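Local coordinates for protein MHP1 (Microbacterium liquefaciens, PDB 2JLN) that mediates the sodium-dependent binding and uptake of 5-aryl-substituted hydantoins, preferring 5-indolylmethyl and 5-benzyl hydantoin, at residues A[96-102]-A[401-407]; A[388-393]-A[456-462]. All blocks are in the same frame, centred on the assembly; numbering follows the deposited sequence.

Contact 1 (A[96-102]-A[401-407]); sequences MPFGIRG and YTYWRGV
Met96 lies alongside the ring of Tyr401, both side chains pointing the same way: its CA sits over one ring face, and its CG comes within 3.8 Å of Tyr401 CE2. The sulfur reaches the same ring obliquely, a Met-aromatic contact with SD 4.9 Å from the ring centroid; the Met96 chain, bent at its second and third torsions, follows the ring out to the Tyr401 hydroxyl, which is hydrogen-bonded to the backbone N of Ser390. The second tyrosine uses its edge. Near the plane of the Tyr403 ring lies Met96 O, which accepts a hydrogen bond from Tyr403 OH at 2.8 Å, almost straight down the carbonyl bond (166°). With CG anti to its carbonyl carbon (chi1 -54°), Tyr403 reaches past Gly99 CA to that oxygen, a span that suits a long phenol. The two loops, one leading into helix 104-137, the other into helix 409-423, are joined close to where the helices begin. Here a type I' turn from Trp404 to Val407 presents Gly406 O, which grips two successive amides, Arg101 N at 2.7 Å and Gly102 N at 2.8 Å. Gly99 CA approaches the same oxygen at 3.3 Å in a CA-H...O contact, and a side chain on Gly99 would collide with it. At Gly406 (phi 101°) a beta carbon would press on the carbonyl oxygen of Arg405. Val407 CG2 packs on Gly102 N at 3.5 Å, while Ile100, crossing Tyr401 at about a right angle, lays its CG1 against the tyrosine CB; Ile100 N bonds only weakly to Tyr401 O.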
loop_
_atom_site.group_PDB
_atom_site.type_symbol
_atom_site.label_atom_id
_atom_site.label_comp_id
_atom_site.label_asym_id
_atom_site.label_seq_id
_atom_site.Cartn_x
_atom_site.Cartn_y
_atom_site.Cartn_z
ATOM N N MET A 96 -12.923 15.224 -4.786
ATOM C CA MET A 96 -14.305 15.222 -4.358
ATOM C C MET A 96 -14.526 15.941 -3.006
ATOM O O MET A 96 -15.131 17.004 -2.974
ATOM C CB MET A 96 -14.810 13.773 -4.340
ATOM C CG MET A 96 -16.193 13.559 -4.930
ATOM S SD MET A 96 -16.324 12.166 -6.093
ATOM C CE MET A 96 -15.236 10.897 -5.403
ATOM N N PRO A 97 -14.047 15.374 -1.884
ATOM C CA PRO A 97 -14.328 16.051 -0.610
ATOM C C PRO A 97 -13.459 17.295 -0.386
ATOM O O PRO A 97 -13.985 18.347 -0.033
ATOM C CB PRO A 97 -13.994 14.977 0.429
ATOM C CG PRO A 97 -12.940 14.171 -0.226
ATOM C CD PRO A 97 -13.434 14.057 -1.655
ATOM N N PHE A 98 -12.148 17.184 -0.564
ATOM C CA PHE A 98 -11.287 18.367 -0.523
ATOM C C PHE A 98 -11.488 19.047 -1.870
ATOM O O PHE A 98 -12.246 18.530 -2.691
ATOM C CB PHE A 98 -9.843 17.953 -0.281
ATOM C CG PHE A 98 -9.698 16.985 0.851
ATOM C CD1 PHE A 98 -9.524 15.638 0.612
ATOM C CD2 PHE A 98 -9.800 17.413 2.153
ATOM C CE1 PHE A 98 -9.410 14.748 1.650
ATOM C CE2 PHE A 98 -9.697 16.516 3.201
ATOM C CZ PHE A 98 -9.505 15.187 2.951
ATOM N N GLY A 99 -10.870 20.185 -2.149
ATOM C CA GLY A 99 -11.132 20.748 -3.475
ATOM C C GLY A 99 -10.538 20.043 -4.708
ATOM O O GLY A 99 -9.932 18.991 -4.640
ATOM N N ILE A 100 -10.708 20.633 -5.872
ATOM C CA ILE A 100 -9.939 20.211 -7.026
ATOM C C ILE A 100 -8.474 20.586 -6.797
ATOM O O ILE A 100 -7.583 19.949 -7.343
ATOM C CB ILE A 100 -10.495 20.870 -8.323
ATOM C CG1 ILE A 100 -11.757 20.130 -8.751
ATOM C CG2 ILE A 100 -9.452 20.929 -9.439
ATOM C CD1 ILE A 100 -12.326 20.585 -10.024
ATOM N N ARG A 101 -8.225 21.624 -5.992
ATOM C CA ARG A 101 -6.861 22.068 -5.671
ATOM C C ARG A 101 -6.514 21.802 -4.218
ATOM O O ARG A 101 -5.406 21.357 -3.927
ATOM C CB ARG A 101 -6.662 23.540 -5.983
ATOM C CG ARG A 101 -6.402 23.795 -7.457
ATOM C CD ARG A 101 -6.216 25.284 -7.788
ATOM N NE ARG A 101 -6.580 25.564 -9.184
ATOM C CZ ARG A 101 -6.941 26.763 -9.649
ATOM N NH1 ARG A 101 -6.986 27.817 -8.827
ATOM N NH2 ARG A 101 -7.261 26.911 -10.937
ATOM N N GLY A 102 -7.470 22.061 -3.320
ATOM C CA GLY A 102 -7.366 21.721 -1.902
ATOM C C GLY A 102 -6.942 20.292 -1.585
ATOM O O GLY A 102 -6.298 20.033 -0.571
ATOM N N TYR A 401 -16.965 20.681 -7.921
ATOM C CA TYR A 401 -15.902 20.312 -6.959
ATOM C C TYR A 401 -14.856 21.420 -6.777
ATOM O O TYR A 401 -13.764 21.174 -6.261
ATOM C CB TYR A 401 -15.193 19.028 -7.389
ATOM C CG TYR A 401 -16.128 17.860 -7.523
ATOM C CD1 TYR A 401 -16.131 17.077 -8.670
ATOM C CD2 TYR A 401 -17.033 17.552 -6.511
ATOM C CE1 TYR A 401 -17.006 16.014 -8.803
ATOM C CE2 TYR A 401 -17.906 16.486 -6.629
ATOM C CZ TYR A 401 -17.889 15.723 -7.782
ATOM O OH TYR A 401 -18.759 14.670 -7.922
ATOM N N THR A 402 -15.188 22.637 -7.205
ATOM C CA THR A 402 -14.236 23.738 -7.165
ATOM C C THR A 402 -14.296 24.447 -5.825
ATOM O O THR A 402 -13.278 24.939 -5.354
ATOM C CB THR A 402 -14.442 24.762 -8.315
ATOM O OG1 THR A 402 -14.634 24.091 -9.561
ATOM C CG2 THR A 402 -13.219 25.612 -8.466
ATOM N N TYR A 403 -15.479 24.480 -5.209
ATOM C CA TYR A 403 -15.697 25.189 -3.939
ATOM C C TYR A 403 -15.134 26.614 -3.970
ATOM O O TYR A 403 -15.313 27.331 -4.954
ATOM C CB TYR A 403 -15.116 24.399 -2.768
ATOM C CG TYR A 403 -15.623 22.973 -2.694
ATOM C CD1 TYR A 403 -14.888 21.930 -3.251
ATOM C CD2 TYR A 403 -16.840 22.667 -2.079
ATOM C CE1 TYR A 403 -15.343 20.632 -3.205
ATOM C CE2 TYR A 403 -17.300 21.372 -2.026
ATOM C CZ TYR A 403 -16.541 20.359 -2.590
ATOM O OH TYR A 403 -16.966 19.060 -2.541
ATOM N N TRP A 404 -14.454 27.024 -2.906
ATOM C CA TRP A 404 -13.875 28.368 -2.846
ATOM C C TRP A 404 -12.581 28.447 -3.649
ATOM O O TRP A 404 -11.499 28.205 -3.132
ATOM C CB TRP A 404 -13.603 28.798 -1.396
ATOM C CG TRP A 404 -14.818 29.017 -0.567
ATOM C CD1 TRP A 404 -15.568 30.144 -0.504
ATOM C CD2 TRP A 404 -15.416 28.086 0.343
ATOM N NE1 TRP A 404 -16.610 29.976 0.387
ATOM C CE2 TRP A 404 -16.539 28.716 0.911
ATOM C CE3 TRP A 404 -15.112 26.784 0.734
ATOM C CZ2 TRP A 404 -17.354 28.089 1.831
ATOM C CZ3 TRP A 404 -15.940 26.159 1.657
ATOM C CH2 TRP A 404 -17.044 26.813 2.191
ATOM N N ARG A 405 -12.688 28.775 -4.925
ATOM C CA ARG A 405 -11.497 28.983 -5.743
ATOM C C ARG A 405 -10.544 27.765 -5.752
ATOM O O ARG A 405 -9.311 27.917 -5.787
ATOM C CB ARG A 405 -10.767 30.246 -5.279
ATOM C CG ARG A 405 -10.461 31.226 -6.410
ATOM C CD ARG A 405 -9.796 32.505 -5.906
ATOM N NE ARG A 405 -8.954 33.125 -6.933
ATOM C CZ ARG A 405 -8.106 34.128 -6.705
ATOM N NH1 ARG A 405 -7.979 34.635 -5.480
ATOM N NH2 ARG A 405 -7.384 34.630 -7.704
ATOM N N GLY A 406 -11.132 26.564 -5.726
ATOM C CA GLY A 406 -10.392 25.313 -5.829
ATOM C C GLY A 406 -10.142 24.554 -4.533
ATOM O O GLY A 406 -9.555 23.484 -4.562
ATOM N N VAL A 407 -10.583 25.089 -3.397
ATOM C CA VAL A 407 -10.259 24.494 -2.097
ATOM C C VAL A 407 -11.450 24.458 -1.168
ATOM O O VAL A 407 -12.143 25.455 -1.042
ATOM C CB VAL A 407 -9.234 25.339 -1.386
ATOM C CG1 VAL A 407 -9.068 24.853 0.039
ATOM C CG2 VAL A 407 -7.927 25.345 -2.173
#

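Contact 2 (A[388-393]-A[456-462]); sequences RISLHD and SEAESRN
Asn462 spends both ends of its amide on the backbone of 388-393. Its ND2 donates to Ile389 O at 2.9 Å in a nearly straight bond (172°), the acceptor lying in the amide plane, and its OD1 offers a lone pair to Leu391 N, also at 2.9 Å. Asparagine suits the place because one short, flat group carries both donor and acceptor. Replaced by an alanine, Asn462 would lose its amide, and Ile389 O and Leu391 N would probably be left without these mates. Segment 456-462, which links helix 429-448 to helix 462-466, also meets Ser390, the N-cap of helix 391-394. With OG anti to the backbone N (chi1 176°), the Ser390 hydroxyl is brought to Asp393 OD1 and donates to it; separately, Asp393 N donates to the carbonyl O of Ser390. Asp393 OD1 accepts a second hydroxyl, Ser456 OG at 3.1 Å; both serines, short enough to serve a buried acid, come from above the carboxylate plane, on the same face. OD2 is satisfied by the backbone N of Ile400, making three donors. Arg388 NH1 forms a salt bridge with Glu459 OE2 at 2.7 Å, the planes only 13° apart though the bond is bent at its hydrogen; Phe455 adds a cation-pi contact. His392 ND1 lies at the edge of the Arg461 guanidinium, 3.7 Å from its NE, their planes almost perpendicular.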
loop_
_atom_site.group_PDB
_atom_site.type_symbol
_atom_site.label_atom_id
_atom_site.label_comp_id
_atom_site.label_asym_id
_atom_site.label_seq_id
_atom_site.Cartn_x
_atom_site.Cartn_y
_atom_site.Cartn_z
ATOM N N ARG A 388 -23.137 8.865 -5.645
ATOM C CA ARG A 388 -23.584 9.576 -6.830
ATOM C C ARG A 388 -22.579 10.675 -7.229
ATOM O O ARG A 388 -22.595 11.782 -6.698
ATOM C CB ARG A 388 -25.000 10.123 -6.601
ATOM C CG ARG A 388 -25.687 10.674 -7.836
ATOM C CD ARG A 388 -27.196 10.503 -7.763
ATOM N NE ARG A 388 -27.863 11.547 -6.982
ATOM C CZ ARG A 388 -28.266 12.723 -7.480
ATOM N NH1 ARG A 388 -28.057 13.024 -8.765
ATOM N NH2 ARG A 388 -28.879 13.612 -6.694
ATOM N N ILE A 389 -21.698 10.364 -8.173
ATOM C CA ILE A 389 -20.605 11.273 -8.478
ATOM C C ILE A 389 -20.597 11.755 -9.933
ATOM O O ILE A 389 -21.245 11.153 -10.798
ATOM C CB ILE A 389 -19.295 10.605 -8.172
ATOM C CG1 ILE A 389 -18.892 9.682 -9.303
ATOM C CG2 ILE A 389 -19.429 9.789 -6.922
ATOM C CD1 ILE A 389 -17.454 9.335 -9.230
ATOM N N SER A 390 -19.872 12.837 -10.210
ATOM C CA SER A 390 -19.838 13.389 -11.561
ATOM C C SER A 390 -18.448 13.367 -12.196
ATOM O O SER A 390 -17.699 14.314 -12.052
ATOM C CB SER A 390 -20.400 14.813 -11.574
ATOM O OG SER A 390 -20.297 15.400 -12.857
ATOM N N LEU A 391 -18.102 12.311 -12.921
ATOM C CA LEU A 391 -16.825 12.327 -13.624
ATOM C C LEU A 391 -16.574 13.632 -14.393
ATOM O O LEU A 391 -15.468 14.157 -14.393
ATOM C CB LEU A 391 -16.691 11.150 -14.576
ATOM C CG LEU A 391 -16.901 9.737 -14.070
ATOM C CD1 LEU A 391 -16.081 8.825 -14.924
ATOM C CD2 LEU A 391 -16.467 9.617 -12.675
ATOM N N HIS A 392 -17.592 14.155 -15.057
ATOM C CA HIS A 392 -17.424 15.382 -15.839
ATOM C C HIS A 392 -16.677 16.441 -15.040
ATOM O O HIS A 392 -15.741 17.081 -15.540
ATOM C CB HIS A 392 -18.799 15.916 -16.282
ATOM C CG HIS A 392 -18.750 17.212 -17.035
ATOM N ND1 HIS A 392 -18.345 17.295 -18.355
ATOM C CD2 HIS A 392 -19.084 18.473 -16.663
ATOM C CE1 HIS A 392 -18.417 18.552 -18.753
ATOM N NE2 HIS A 392 -18.854 19.289 -17.743
ATOM N N ASP A 393 -17.086 16.614 -13.791
ATOM C CA ASP A 393 -16.579 17.723 -12.992
ATOM C C ASP A 393 -15.227 17.458 -12.345
ATOM O O ASP A 393 -14.545 18.405 -11.979
ATOM C CB ASP A 393 -17.602 18.155 -11.936
ATOM C CG ASP A 393 -18.932 18.610 -12.551
ATOM O OD1 ASP A 393 -19.553 17.801 -13.286
ATOM O OD2 ASP A 393 -19.357 19.767 -12.286
ATOM N N SER A 456 -24.588 17.074 -9.855
ATOM C CA SER A 456 -24.530 17.871 -11.081
ATOM C C SER A 456 -25.219 17.225 -12.280
ATOM O O SER A 456 -25.332 15.999 -12.377
ATOM C CB SER A 456 -23.088 18.289 -11.420
ATOM O OG SER A 456 -22.541 17.557 -12.500
ATOM N N GLU A 457 -25.694 18.066 -13.189
ATOM C CA GLU A 457 -26.374 17.564 -14.369
ATOM C C GLU A 457 -25.428 16.766 -15.275
ATOM O O GLU A 457 -25.846 15.792 -15.916
ATOM C CB GLU A 457 -27.001 18.714 -15.150
ATOM C CG GLU A 457 -27.966 19.542 -14.336
ATOM C CD GLU A 457 -29.003 20.253 -15.200
ATOM O OE1 GLU A 457 -28.613 20.996 -16.139
ATOM O OE2 GLU A 457 -30.213 20.067 -14.931
ATOM N N ALA A 458 -24.161 17.175 -15.324
ATOM C CA ALA A 458 -23.222 16.585 -16.264
ATOM C C ALA A 458 -22.942 15.142 -15.883
ATOM O O ALA A 458 -22.253 14.407 -16.598
ATOM C CB ALA A 458 -21.934 17.399 -16.321
ATOM N N GLU A 459 -23.500 14.728 -14.754
ATOM C CA GLU A 459 -23.276 13.378 -14.285
ATOM C C GLU A 459 -23.941 12.339 -15.170
ATOM O O GLU A 459 -23.827 11.135 -14.936
ATOM C CB GLU A 459 -23.790 13.225 -12.876
ATOM C CG GLU A 459 -25.243 12.976 -12.792
ATOM C CD GLU A 459 -25.551 12.121 -11.594
ATOM O OE1 GLU A 459 -25.083 10.947 -11.580
ATOM O OE2 GLU A 459 -26.233 12.636 -10.666
ATOM N N SER A 460 -24.643 12.804 -16.188
ATOM C CA SER A 460 -25.272 11.888 -17.111
ATOM C C SER A 460 -24.277 11.451 -18.184
ATOM O O SER A 460 -24.504 10.457 -18.868
ATOM C CB SER A 460 -26.518 12.515 -17.720
ATOM O OG SER A 460 -26.240 13.844 -18.119
ATOM N N ARG A 461 -23.160 12.160 -18.311
ATOM C CA ARG A 461 -22.107 11.712 -19.235
ATOM C C ARG A 461 -21.159 10.616 -18.656
ATOM O O ARG A 461 -20.193 10.207 -19.326
ATOM C CB ARG A 461 -21.290 12.900 -19.781
ATOM C CG ARG A 461 -22.126 14.132 -20.157
ATOM C CD ARG A 461 -21.403 15.092 -21.124
ATOM N NE ARG A 461 -19.952 15.158 -20.928
ATOM C CZ ARG A 461 -19.049 14.522 -21.694
ATOM N NH1 ARG A 461 -19.446 13.756 -22.729
ATOM N NH2 ARG A 461 -17.738 14.645 -21.425
ATOM N N ASN A 462 -21.430 10.142 -17.431
ATOM C CA ASN A 462 -20.515 9.209 -16.753
ATOM C C ASN A 462 -20.183 7.977 -17.597
ATOM O O ASN A 462 -19.039 7.517 -17.647
ATOM C CB ASN A 462 -21.080 8.748 -15.399
ATOM C CG ASN A 462 -20.777 9.708 -14.263
ATOM O OD1 ASN A 462 -19.916 10.583 -14.372
ATOM N ND2 ASN A 462 -21.488 9.542 -13.156
#

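Contacts 1 and 2 have centres 16 Å apart and lie on the same side of the chain's centre. Along the chain their segments alternate: 388-393 precedes 401-407, and 456-462 follows it. Tyr401 of contact 1 joins them directly, its OH 3.1 Å from Ser390 N of contact 2, while its CD1 packs 3.7 Å from Asp393 CB. Ile100 CD1 adds a contact with Asp393 O at 3.7 Å. Contacts 1 and 2 together connect the loop before helix 104-137, through 401-407 and 388-393, to the 456-462 segment. Both contacts are away from the sodium and substrate sites, their centres about 26 and 29 Å from the centre of the chain.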